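Local atomic coordinates of alpha-rhamnosidase (Dictyoglomus thermophilum, PDB entry 6I60), a protein that probably hydrolyses terminal, non-reducing alpha-L-rhamnose residues from alpha-L-rhamnosides, as expected of a bacterial glycoside hydrolase. Residues C470-E473 with L474-K477; I478-N481 with I482-Q486. One frame throughout, in Å; residues are numbered along the deposited sequence.

Contact 1 of 2, residues C470-E473 with L474-K477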
loop_
_atom_site.group_PDB
_atom_site.type_symbol
_atom_site.label_atom_id
_atom_site.label_comp_id
_atom_site.label_asym_id
_atom_site.label_seq_id
_atom_site.Cartn_x
_atom_site.Cartn_y
_atom_site.Cartn_z
ATOM N N CYS A 470 -17.816 -14.553 3.853
ATOM C CA CYS A 470 -18.170 -15.779 3.160
ATOM C C CYS A 470 -18.988 -16.672 4.080
ATOM O O CYS A 470 -18.992 -16.507 5.303
ATOM C CB CYS A 470 -16.915 -16.528 2.690
ATOM S SG CYS A 470 -17.122 -17.480 1.188
ATOM N N SER A 471 -19.694 -17.625 3.469
ATOM C CA SER A 471 -20.315 -18.696 4.236
ATOM C C SER A 471 -19.282 -19.698 4.738
ATOM O O SER A 471 -19.545 -20.408 5.714
ATOM C CB SER A 471 -21.376 -19.400 3.387
ATOM O OG SER A 471 -21.471 -20.776 3.709
ATOM N N ASN A 472 -18.119 -19.762 4.095
ATOM C CA ASN A 472 -17.022 -20.626 4.514
ATOM C C ASN A 472 -16.151 -19.860 5.505
ATOM O O ASN A 472 -15.622 -18.793 5.175
ATOM C CB ASN A 472 -16.215 -21.079 3.294
ATOM C CG ASN A 472 -15.022 -21.950 3.655
ATOM O OD1 ASN A 472 -14.060 -21.487 4.265
ATOM N ND2 ASN A 472 -15.073 -23.215 3.253
ATOM N N GLU A 473 -16.006 -20.399 6.718
ATOM C CA GLU A 473 -15.239 -19.700 7.744
ATOM C C GLU A 473 -13.738 -19.819 7.519
ATOM O O GLU A 473 -12.987 -18.911 7.895
ATOM C CB GLU A 473 -15.604 -20.228 9.134
ATOM C CG GLU A 473 -15.034 -19.408 10.286
ATOM C CD GLU A 473 -15.550 -17.978 10.308
ATOM O OE1 GLU A 473 -14.862 -17.107 10.883
ATOM O OE2 GLU A 473 -16.642 -17.724 9.755
ATOM N N LEU A 474 -13.282 -20.918 6.914
ATOM C CA LEU A 474 -11.863 -21.048 6.598
ATOM C C LEU A 474 -11.427 -19.983 5.600
ATOM O O LEU A 474 -10.331 -19.423 5.716
ATOM C CB LEU A 474 -11.569 -22.447 6.057
ATOM C CG LEU A 474 -10.212 -22.654 5.379
ATOM C CD1 LEU A 474 -9.092 -22.629 6.404
ATOM C CD2 LEU A 474 -10.193 -23.956 4.598
ATOM N N ILE A 475 -12.279 -19.684 4.616
ATOM C CA ILE A 475 -11.987 -18.603 3.679
ATOM C C ILE A 475 -11.967 -17.262 4.404
ATOM O O ILE A 475 -11.116 -16.406 4.132
ATOM C CB ILE A 475 -13.005 -18.613 2.523
ATOM C CG1 ILE A 475 -12.816 -19.860 1.659
ATOM C CG2 ILE A 475 -12.873 -17.363 1.671
ATOM C CD1 ILE A 475 -13.790 -19.954 0.507
ATOM N N ASN A 476 -12.894 -17.063 5.345
ATOM C CA ASN A 476 -12.901 -15.834 6.134
ATOM C C ASN A 476 -11.623 -15.696 6.954
ATOM O O ASN A 476 -11.101 -14.587 7.122
ATOM C CB ASN A 476 -14.128 -15.802 7.046
ATOM C CG ASN A 476 -15.428 -15.723 6.272
ATOM O OD1 ASN A 476 -15.473 -15.190 5.165
ATOM N ND2 ASN A 476 -16.496 -16.253 6.854
ATOM N N LYS A 477 -11.105 -16.812 7.475
ATOM C CA LYS A 477 -9.862 -16.756 8.237
ATOM C C LYS A 477 -8.673 -16.467 7.328
ATOM O O LYS A 477 -7.769 -15.712 7.702
ATOM C CB LYS A 477 -9.656 -18.062 9.002
ATOM C CG LYS A 477 -10.689 -18.315 10.091
ATOM C CD LYS A 477 -10.465 -17.413 11.297
ATOM C CE LYS A 477 -11.638 -17.474 12.269
ATOM N NZ LYS A 477 -11.635 -16.332 13.231
#
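N476 reaches back from the first turn of helix 473-488 and pairs its amide with the backbone of C470, the last residue of strand 466-470. OD1 of N476 accepts from C470 N at 2.8 Å, the donor lying in the amide's carbonyl plane on a lone pair, though the N-H...OD1 angle is only 130°. ND2 of N476 donates to C470 O at 2.9 Å; this bond is nearly straight, yet it meets the oxygen from above its carbonyl plane. ND2 also donates to E473 OE2 at 3.3 Å, approaching the carboxylate from above; both acceptors lie in or close to the plane of the N476 amide. N472 is the N-cap: its OD1 accepts from I475 N at 2.6 Å, and its ND2 bonds weakly to Y781 OH. The helical bonds N476 N to N472 O and K477 N to E473 O follow. E473 OE1 stays 4.1 Å from K477 NZ, too long for a salt bridge. With an alanine here instead of N476, C470 N and O would probably lose their partners on the helix, and E473 OE2 its N-H. Beside the ordinary helical bonds, two asparagines thus do separate work: N472 caps I475 N, and N476 ties the helix start to the strand end.

Contact 2 of 2, residues I478-N481 with I482-Q486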
loop_
_atom_site.group_PDB
_atom_site.type_symbol
_atom_site.label_atom_id
_atom_site.label_comp_id
_atom_site.label_asym_id
_atom_site.label_seq_id
_atom_site.Cartn_x
_atom_site.Cartn_y
_atom_site.Cartn_z
ATOM N N ILE A 478 -8.654 -17.059 6.131
ATOM C CA ILE A 478 -7.618 -16.722 5.157
ATOM C C ILE A 478 -7.717 -15.253 4.774
ATOM O O ILE A 478 -6.708 -14.539 4.711
ATOM C CB ILE A 478 -7.720 -17.639 3.923
ATOM C CG1 ILE A 478 -7.475 -19.097 4.316
ATOM C CG2 ILE A 478 -6.730 -17.207 2.847
ATOM C CD1 ILE A 478 -8.089 -20.093 3.360
ATOM N N HIS A 479 -8.940 -14.776 4.522
ATOM C CA HIS A 479 -9.144 -13.366 4.213
ATOM C C HIS A 479 -8.707 -12.480 5.374
ATOM O O HIS A 479 -8.163 -11.389 5.162
ATOM C CB HIS A 479 -10.612 -13.123 3.862
ATOM C CG HIS A 479 -10.984 -11.675 3.761
ATOM N ND1 HIS A 479 -10.329 -10.795 2.927
ATOM C CD2 HIS A 479 -11.946 -10.957 4.385
ATOM C CE1 HIS A 479 -10.869 -9.595 3.045
ATOM N NE2 HIS A 479 -11.853 -9.667 3.924
ATOM N N HIS A 480 -8.928 -12.935 6.610
ATOM C CA HIS A 480 -8.508 -12.159 7.773
ATOM C C HIS A 480 -6.988 -12.106 7.882
ATOM O O HIS A 480 -6.423 -11.084 8.290
ATOM C CB HIS A 480 -9.126 -12.750 9.045
ATOM C CG HIS A 480 -8.388 -12.402 10.303
ATOM N ND1 HIS A 480 -7.330 -13.148 10.779
ATOM C CD2 HIS A 480 -8.565 -11.394 11.190
ATOM C CE1 HIS A 480 -6.882 -12.609 11.900
ATOM N NE2 HIS A 480 -7.615 -11.544 12.171
ATOM N N ASN A 481 -6.309 -13.196 7.512
ATOM C CA ASN A 481 -4.855 -13.239 7.619
ATOM C C ASN A 481 -4.186 -12.351 6.578
ATOM O O ASN A 481 -3.122 -11.778 6.844
ATOM C CB ASN A 481 -4.363 -14.681 7.480
ATOM C CG ASN A 481 -4.571 -15.498 8.745
ATOM O OD1 ASN A 481 -5.555 -15.321 9.463
ATOM N ND2 ASN A 481 -3.640 -16.401 9.019
ATOM N N ILE A 482 -4.787 -12.224 5.393
ATOM C CA ILE A 482 -4.195 -11.407 4.338
ATOM C C ILE A 482 -4.339 -9.924 4.665
ATOM O O ILE A 482 -3.445 -9.120 4.370
ATOM C CB ILE A 482 -4.824 -11.766 2.977
ATOM C CG1 ILE A 482 -4.354 -13.154 2.530
ATOM C CG2 ILE A 482 -4.479 -10.730 1.922
ATOM C CD1 ILE A 482 -5.063 -13.684 1.304
ATOM N N ILE A 483 -5.452 -9.540 5.296
ATOM C CA ILE A 483 -5.675 -8.135 5.636
ATOM C C ILE A 483 -4.612 -7.648 6.612
ATOM O O ILE A 483 -4.045 -6.560 6.451
ATOM C CB ILE A 483 -7.094 -7.938 6.199
ATOM C CG1 ILE A 483 -8.125 -7.968 5.069
ATOM C CG2 ILE A 483 -7.187 -6.631 6.983
ATOM C CD1 ILE A 483 -9.485 -7.429 5.464
ATOM N N TRP A 484 -4.322 -8.450 7.642
ATOM C CA TRP A 484 -3.275 -8.084 8.591
ATOM C C TRP A 484 -1.892 -8.180 7.965
ATOM O O TRP A 484 -1.002 -7.395 8.312
ATOM C CB TRP A 484 -3.351 -8.972 9.831
ATOM C CG TRP A 484 -4.416 -8.566 10.795
ATOM C CD1 TRP A 484 -5.732 -8.924 10.758
ATOM C CD2 TRP A 484 -4.261 -7.721 11.940
ATOM N NE1 TRP A 484 -6.406 -8.354 11.810
ATOM C CE2 TRP A 484 -5.525 -7.610 12.552
ATOM C CE3 TRP A 484 -3.176 -7.045 12.509
ATOM C CZ2 TRP A 484 -5.735 -6.855 13.704
ATOM C CZ3 TRP A 484 -3.387 -6.294 13.651
ATOM C CH2 TRP A 484 -4.656 -6.206 14.236
ATOM N N GLY A 485 -1.692 -9.125 7.046
ATOM C CA GLY A 485 -0.388 -9.268 6.422
ATOM C C GLY A 485 -0.060 -8.125 5.482
ATOM O O GLY A 485 1.083 -7.660 5.430
ATOM N N GLN A 486 -1.053 -7.655 4.725
ATOM C CA GLN A 486 -0.827 -6.535 3.819
ATOM C C GLN A 486 -0.517 -5.261 4.596
ATOM O O GLN A 486 0.449 -4.552 4.286
ATOM C CB GLN A 486 -2.043 -6.337 2.912
ATOM C CG GLN A 486 -1.900 -5.190 1.924
ATOM C CD GLN A 486 -0.769 -5.410 0.938
ATOM O OE1 GLN A 486 -0.938 -6.089 -0.075
ATOM N NE2 GLN A 486 0.393 -4.835 1.231
#
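I478 O accepts from I482 N at 3.1 Å and H479 O from I483 N at 3.3 Å, the i to i+4 pattern of an alpha-helix carried from 478-481 into 482-486. N481 O takes G485 N at 3.0 Å, whereas the bond from W484 N to H480 O is weak. All residues keep helical phi and psi, in keeping with an unbroken helix.

Among the side chains, H480 and W484 make an oblique aromatic pair. Their ring planes stand at 51° with the imidazole and the five-membered indole ring centred 4.7 Å apart. CD1 of W484 lies over one face of the imidazole, and the same atom meets H480 O at the indole edge, in plane. At the imidazole's ND1 a hydrogen bond of 3.1 Å to N481 OD1 restrains the ring's rotation, with the oxygen close to the ring plane. N481 in turn uses ND2 for A800 O and T802 O, so its buried amide is engaged at both ends.

One residue back, the CE1 atom of H479 meets I483 CD1 at 3.5 Å as the two side chains cross at a slant. CG of H479 is anti to the backbone N (chi1 170°), which swings the ring forward along the helix to that methyl, while ND1 bonds to D827 OD1. I478 and I482 lie side by side, CG2 to CD1 at 4.2 Å.

Three neighbouring helices surround these turns: 514-520 meets I482 and I483, 792-797 meets I478 and N481, and 826-835 meets I478 and I482. Such a helix, largely buried among other helices, fits the alpha-helical barrel of the six-hairpin glycosidase domain, (alpha/alpha)6 in this family.

How the contacts relate
Both contacts use helix 473-488 of the six-hairpin glycosidase domain, contact 1 at its N-terminal start, and they follow one another without a gap. Contact 1 comes first, where strand 466-470, an outermost strand of the seven-stranded antiparallel sheet, passes into the helix; contact 2 continues through the next turns. Their centres are about 12 Å apart. The centre of contact 1 lies about 24 Å from the chain centre and that of contact 2 about 13 Å, so the helix runs inward from a partly buried start to a buried stretch. Helix 826-835 packs on both, against C470 and I475 in contact 1 and I478 and I482 in contact 2, so one neighbouring helix flanks the strand end and the buried turns.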